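Local coordinates for actin-related protein 8 (Homo sapiens, PDB 4FO0) that binds ATP with low basal ATPase activity, does not polymerize, and serves in the INO80 chromatin remodeling complex and in the organization of mitotic chromosomes, at residues F16-H21 with I29-D34; A294-R299 with Y346-G351. All blocks are in the same frame, centred on the assembly; numbering follows the deposited sequence.

In the fold
Contact 1 forms close to the N terminus, where strand 17-21 turns back as strand 26-31 and the short loop of a beta hairpin is closed. Strand 17-21 also runs parallel to strand 200-205, building the hairpin into a large mixed sheet. The chain completes most of that sheet, enters a second mixed sheet through strands 247-253, 258-264 and 274-276, and reaches helix 280-293. Contact 2 ties the loop after this helix to strand 343-350, the middle strand of an antiparallel sheet, closing a loop that holds helix 306-319 and strand 330-336. The two closures are in series, neither nested nor crossed, in regions probably corresponding to subdomain 1 and subdomain 4 of actin. The centres of contact 1 and contact 2 are about 42 Å apart.

Contact 1 of 2, residues F16-H21 with I29-D34; sequences FIIVIH and IGRATD
Val19 and Gly30 form the hydrogen-bonded pair at the middle of this contact. Val19 N donates to Gly30 O at 2.7 Å, and Gly30 N returns a longer bond to Val19 O at 3.2 Å; Val19 O also accepts from the indole of Trp555. Ile18, Ile20 and Ile29 share one face, buried under Trp181, Ala184 and Ile185 of helix 170-187. With its CG1 anti to the backbone N (chi1 -176°), Ile29 sets CG1 3.9 Å from Ile18 CG2 and carries CD1 alongside Ile20 CG1. The strands make an antiparallel beta hairpin, the opening one of the actin fold, with strand 200-205 on the far side of strand 17-21. Helix 553-563 lies over the Val19 face, where Ile17 touches Ala562 and Ala32 touches Ala559. The partly exposed end, by contrast, is a type I turn from Arg31 to Asp34. Here Ala32 N still reaches Ile17 O at 2.8 Å, and Ala32 CB lies 4.1 Å from Val19 CG2. Arg31 touches Ile18 CD1 through CG, then runs extended to a guanidinium held by Tyr199 OH and Asn15 O. Arg31 N donates a hydrogen bond to Asp34 OD2 at 2.9 Å, from above the carboxylate plane.

Contact 2 of 2, residues A294-R299 with Y346-G351; sequences AGFPYR and YQFRLG
Pro297 packs its ring against Tyr346 and Phe348, two aromatic residues on strand 343-350, the central strand of a three-stranded antiparallel sheet. Pro297 CB lies 3.6 Å from Tyr346 CD1, while Pro297 CG approaches Phe348 CB and Pro297 CD approaches Phe348 CD1, both at 3.7 Å. Beside it, Tyr298 CD1 lies 4.1 Å from Tyr346 OH. Phe296 continues the apolar layer: its edge is directed toward the face of Phe348 in an offset edge-to-face pair, with the planes at 68°. Phe296 CD1 lies 3.9 Å from Phe348 CE1. Phe348 CG sits between its backbone N and carbonyl carbon (chi1 90°), which brings the ring up beside the loop. At the helix end of the loop, Ala294 CB makes a looser contact with Leu350 CD2 at 4.4 Å. No hydrogen bond joins the two segments. The loop is set by a Schellman motif at the end of helix 280-293, in which Gly295 takes positive phi and Phe296 N bonds to Met291 O. Met291 touches both phenylalanine rings, and from helix 306-319 Leu315 meets Phe296 and Phe319 meets Phe348. The Tyr346 ring meets that of Phe334 on strand 330-336, and Tyr298 OH is hydrogen-bonded to Asp308 OD1.

Contact 1 of 2, residues F16-H21 with I29-D34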
loop_
_atom_site.group_PDB
_atom_site.type_symbol
_atom_site.label_atom_id
_atom_site.label_comp_id
_atom_site.label_asym_id
_atom_site.label_seq_id
_atom_site.Cartn_x
_atom_site.Cartn_y
_atom_site.Cartn_z
ATOM N N PHE A 16 -0.097 -25.438 -8.832
ATOM C CA PHE A 16 1.156 -25.703 -8.144
ATOM C C PHE A 16 2.120 -24.535 -8.216
ATOM O O PHE A 16 3.311 -24.667 -7.939
ATOM C CB PHE A 16 1.775 -26.984 -8.677
ATOM C CG PHE A 16 0.979 -28.178 -8.321
ATOM C CD1 PHE A 16 1.147 -28.783 -7.087
ATOM C CD2 PHE A 16 -0.006 -28.648 -9.177
ATOM C CE1 PHE A 16 0.375 -29.867 -6.733
ATOM C CE2 PHE A 16 -0.779 -29.729 -8.830
ATOM C CZ PHE A 16 -0.591 -30.341 -7.602
ATOM N N ILE A 17 1.583 -23.381 -8.570
ATOM C CA ILE A 17 2.365 -22.171 -8.569
ATOM C C ILE A 17 1.810 -21.189 -7.547
ATOM O O ILE A 17 0.658 -20.758 -7.654
ATOM C CB ILE A 17 2.381 -21.573 -9.958
ATOM C CG1 ILE A 17 3.149 -22.524 -10.887
ATOM C CG2 ILE A 17 2.984 -20.178 -9.917
ATOM C CD1 ILE A 17 3.065 -22.157 -12.337
ATOM N N ILE A 18 2.612 -20.871 -6.532
ATOM C CA ILE A 18 2.210 -19.879 -5.527
ATOM C C ILE A 18 2.627 -18.470 -5.942
ATOM O O ILE A 18 3.799 -18.224 -6.248
ATOM C CB ILE A 18 2.824 -20.145 -4.158
ATOM C CG1 ILE A 18 2.396 -21.509 -3.619
ATOM C CG2 ILE A 18 2.388 -19.067 -3.191
ATOM C CD1 ILE A 18 0.929 -21.620 -3.419
ATOM N N VAL A 19 1.664 -17.551 -5.975
ATOM C CA VAL A 19 1.961 -16.165 -6.328
ATOM C C VAL A 19 2.017 -15.292 -5.078
ATOM O O VAL A 19 1.069 -15.253 -4.284
ATOM C CB VAL A 19 0.956 -15.612 -7.347
ATOM C CG1 VAL A 19 1.215 -14.137 -7.621
ATOM C CG2 VAL A 19 1.043 -16.415 -8.637
ATOM N N ILE A 20 3.146 -14.610 -4.900
ATOM C CA ILE A 20 3.390 -13.854 -3.673
ATOM C C ILE A 20 3.622 -12.365 -3.902
ATOM O O ILE A 20 4.593 -11.955 -4.552
ATOM C CB ILE A 20 4.572 -14.423 -2.903
ATOM C CG1 ILE A 20 4.395 -15.932 -2.737
ATOM C CG2 ILE A 20 4.715 -13.718 -1.547
ATOM C CD1 ILE A 20 5.586 -16.621 -2.103
ATOM N N HIS A 21 2.718 -11.559 -3.362
ATOM C CA HIS A 21 2.839 -10.115 -3.475
ATOM C C HIS A 21 2.897 -9.485 -2.097
ATOM O O HIS A 21 1.865 -9.225 -1.474
ATOM C CB HIS A 21 1.658 -9.534 -4.229
ATOM C CG HIS A 21 1.834 -8.096 -4.581
ATOM N ND1 HIS A 21 0.798 -7.310 -5.046
ATOM C CD2 HIS A 21 2.927 -7.296 -4.538
ATOM C CE1 HIS A 21 1.250 -6.091 -5.280
ATOM N NE2 HIS A 21 2.537 -6.053 -4.976
ATOM N N ILE A 29 -1.287 -13.390 -1.106
ATOM C CA ILE A 29 -0.678 -14.669 -1.446
ATOM C C ILE A 29 -1.736 -15.714 -1.816
ATOM O O ILE A 29 -2.822 -15.735 -1.236
ATOM C CB ILE A 29 0.213 -15.158 -0.284
ATOM C CG1 ILE A 29 0.934 -16.444 -0.651
ATOM C CG2 ILE A 29 -0.605 -15.354 0.997
ATOM C CD1 ILE A 29 2.042 -16.795 0.315
ATOM N N GLY A 30 -1.430 -16.561 -2.797
ATOM C CA GLY A 30 -2.371 -17.586 -3.228
ATOM C C GLY A 30 -1.852 -18.435 -4.367
ATOM O O GLY A 30 -0.789 -18.149 -4.918
ATOM N N ARG A 31 -2.587 -19.489 -4.715
ATOM C CA ARG A 31 -2.281 -20.273 -5.915
ATOM C C ARG A 31 -2.648 -19.462 -7.147
ATOM O O ARG A 31 -3.619 -18.689 -7.136
ATOM C CB ARG A 31 -3.088 -21.567 -5.950
ATOM C CG ARG A 31 -2.858 -22.506 -4.805
ATOM C CD ARG A 31 -3.907 -23.589 -4.812
ATOM N NE ARG A 31 -3.946 -24.309 -3.540
ATOM C CZ ARG A 31 -3.319 -25.459 -3.306
ATOM N NH1 ARG A 31 -2.585 -26.035 -4.258
ATOM N NH2 ARG A 31 -3.419 -26.036 -2.115
ATOM N N ALA A 32 -1.894 -19.649 -8.221
ATOM C CA ALA A 32 -2.201 -18.963 -9.476
ATOM C C ALA A 32 -3.622 -19.276 -9.981
ATOM O O ALA A 32 -4.154 -18.575 -10.831
ATOM C CB ALA A 32 -1.160 -19.306 -10.529
ATOM N N THR A 33 -4.237 -20.323 -9.446
ATOM C CA THR A 33 -5.605 -20.677 -9.813
ATOM C C THR A 33 -6.663 -20.005 -8.945
ATOM O O THR A 33 -7.822 -19.898 -9.348
ATOM C CB THR A 33 -5.831 -22.207 -9.791
ATOM O OG1 THR A 33 -5.363 -22.755 -8.548
ATOM C CG2 THR A 33 -5.082 -22.845 -10.927
ATOM N N ASP A 34 -6.282 -19.564 -7.750
ATOM C CA ASP A 34 -7.238 -18.878 -6.882
ATOM C C ASP A 34 -7.750 -17.619 -7.594
ATOM O O ASP A 34 -7.024 -16.962 -8.347
ATOM C CB ASP A 34 -6.633 -18.577 -5.507
ATOM C CG ASP A 34 -6.257 -19.852 -4.728
ATOM O OD1 ASP A 34 -6.887 -20.905 -4.970
ATOM O OD2 ASP A 34 -5.345 -19.805 -3.866
#

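Contact 2 of 2, residues A294-R299 with Y346-G351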
loop_
_atom_site.group_PDB
_atom_site.type_symbol
_atom_site.label_atom_id
_atom_site.label_comp_id
_atom_site.label_asym_id
_atom_site.label_seq_id
_atom_site.Cartn_x
_atom_site.Cartn_y
_atom_site.Cartn_z
ATOM N N ALA A 294 -11.326 19.589 14.348
ATOM C CA ALA A 294 -12.783 19.686 14.312
ATOM C C ALA A 294 -13.459 19.129 15.572
ATOM O O ALA A 294 -14.679 18.954 15.591
ATOM C CB ALA A 294 -13.328 18.993 13.080
ATOM N N GLY A 295 -12.676 18.833 16.613
ATOM C CA GLY A 295 -13.226 18.276 17.843
ATOM C C GLY A 295 -13.595 16.795 17.822
ATOM O O GLY A 295 -14.613 16.384 18.380
ATOM N N PHE A 296 -12.760 15.996 17.174
ATOM C CA PHE A 296 -12.902 14.542 17.129
ATOM C C PHE A 296 -13.248 13.957 18.495
ATOM O O PHE A 296 -12.458 14.057 19.441
ATOM C CB PHE A 296 -11.586 13.952 16.636
ATOM C CG PHE A 296 -11.634 12.492 16.381
ATOM C CD1 PHE A 296 -12.564 11.959 15.493
ATOM C CD2 PHE A 296 -10.727 11.642 17.010
ATOM C CE1 PHE A 296 -12.597 10.588 15.243
ATOM C CE2 PHE A 296 -10.750 10.283 16.767
ATOM C CZ PHE A 296 -11.685 9.751 15.877
ATOM N N PRO A 297 -14.420 13.315 18.598
ATOM C CA PRO A 297 -14.982 13.013 19.916
ATOM C C PRO A 297 -14.244 11.891 20.647
ATOM O O PRO A 297 -14.368 11.786 21.860
ATOM C CB PRO A 297 -16.427 12.607 19.603
ATOM C CG PRO A 297 -16.537 12.561 18.090
ATOM C CD PRO A 297 -15.169 12.651 17.525
ATOM N N TYR A 298 -13.493 11.064 19.930
ATOM C CA TYR A 298 -12.698 10.029 20.584
ATOM C C TYR A 298 -11.367 10.631 21.063
ATOM O O TYR A 298 -10.349 10.575 20.379
ATOM C CB TYR A 298 -12.481 8.841 19.642
ATOM C CG TYR A 298 -11.612 7.736 20.200
ATOM C CD1 TYR A 298 -11.547 7.491 21.568
ATOM C CD2 TYR A 298 -10.838 6.948 19.356
ATOM C CE1 TYR A 298 -10.737 6.484 22.075
ATOM C CE2 TYR A 298 -10.035 5.940 19.856
ATOM C CZ TYR A 298 -9.989 5.710 21.212
ATOM O OH TYR A 298 -9.192 4.703 21.705
ATOM N N ARG A 299 -11.330 11.125 22.262
ATOM C CA ARG A 299 -10.251 11.953 22.651
ATOM C C ARG A 299 -9.060 11.218 23.156
ATOM O O ARG A 299 -8.034 11.785 23.301
ATOM C CB ARG A 299 -10.708 12.910 23.711
ATOM C CG ARG A 299 -11.524 14.055 23.196
ATOM C CD ARG A 299 -12.819 14.147 23.949
ATOM N NE ARG A 299 -13.840 14.862 23.202
ATOM C CZ ARG A 299 -15.146 14.710 23.394
ATOM N NH1 ARG A 299 -15.587 13.848 24.290
ATOM N NH2 ARG A 299 -16.013 15.394 22.665
ATOM N N TYR A 346 -20.562 6.854 17.900
ATOM C CA TYR A 346 -20.283 8.286 17.963
ATOM C C TYR A 346 -20.984 9.081 16.857
ATOM O O TYR A 346 -20.908 8.727 15.673
ATOM C CB TYR A 346 -18.786 8.528 17.807
ATOM C CG TYR A 346 -17.953 8.250 19.032
ATOM C CD1 TYR A 346 -17.660 9.270 19.933
ATOM C CD2 TYR A 346 -17.417 6.989 19.266
ATOM C CE1 TYR A 346 -16.880 9.041 21.046
ATOM C CE2 TYR A 346 -16.635 6.742 20.394
ATOM C CZ TYR A 346 -16.375 7.773 21.278
ATOM O OH TYR A 346 -15.601 7.556 22.395
ATOM N N GLN A 347 -21.656 10.160 17.245
ATOM C CA GLN A 347 -22.088 11.179 16.287
ATOM C C GLN A 347 -20.972 12.191 16.092
ATOM O O GLN A 347 -20.323 12.617 17.054
ATOM C CB GLN A 347 -23.308 11.949 16.800
ATOM C CG GLN A 347 -24.473 11.097 17.221
ATOM C CD GLN A 347 -24.931 10.177 16.117
ATOM O OE1 GLN A 347 -25.184 10.608 14.989
ATOM N NE2 GLN A 347 -25.033 8.892 16.430
ATOM N N PHE A 348 -20.729 12.593 14.856
ATOM C CA PHE A 348 -20.048 13.872 14.707
ATOM C C PHE A 348 -20.109 14.511 13.351
ATOM O O PHE A 348 -20.512 13.894 12.360
ATOM C CB PHE A 348 -18.634 13.861 15.272
ATOM C CG PHE A 348 -17.594 13.453 14.301
ATOM C CD1 PHE A 348 -16.344 14.075 14.320
ATOM C CD2 PHE A 348 -17.831 12.429 13.402
ATOM C CE1 PHE A 348 -15.356 13.696 13.442
ATOM C CE2 PHE A 348 -16.849 12.043 12.506
ATOM C CZ PHE A 348 -15.610 12.676 12.528
ATOM N N ARG A 349 -19.738 15.782 13.337
ATOM C CA ARG A 349 -19.939 16.612 12.161
ATOM C C ARG A 349 -18.620 16.878 11.445
ATOM O O ARG A 349 -17.645 17.286 12.068
ATOM C CB ARG A 349 -20.589 17.908 12.592
ATOM C CG ARG A 349 -21.479 18.512 11.563
ATOM C CD ARG A 349 -22.267 19.630 12.198
ATOM N NE ARG A 349 -23.613 19.186 12.532
ATOM C CZ ARG A 349 -24.474 19.914 13.228
ATOM N NH1 ARG A 349 -24.110 21.110 13.675
ATOM N NH2 ARG A 349 -25.688 19.446 13.486
ATOM N N LEU A 350 -18.585 16.613 10.141
ATOM C CA LEU A 350 -17.371 16.832 9.359
ATOM C C LEU A 350 -17.590 17.718 8.158
ATOM O O LEU A 350 -18.629 17.642 7.486
ATOM C CB LEU A 350 -16.792 15.507 8.878
ATOM C CG LEU A 350 -15.756 14.947 9.838
ATOM C CD1 LEU A 350 -15.074 13.741 9.236
ATOM C CD2 LEU A 350 -14.769 16.046 10.198
ATOM N N GLY A 351 -16.578 18.525 7.866
ATOM C CA GLY A 351 -16.592 19.358 6.677
ATOM C C GLY A 351 -15.545 19.016 5.635
ATOM O O GLY A 351 -15.564 17.956 5.004
#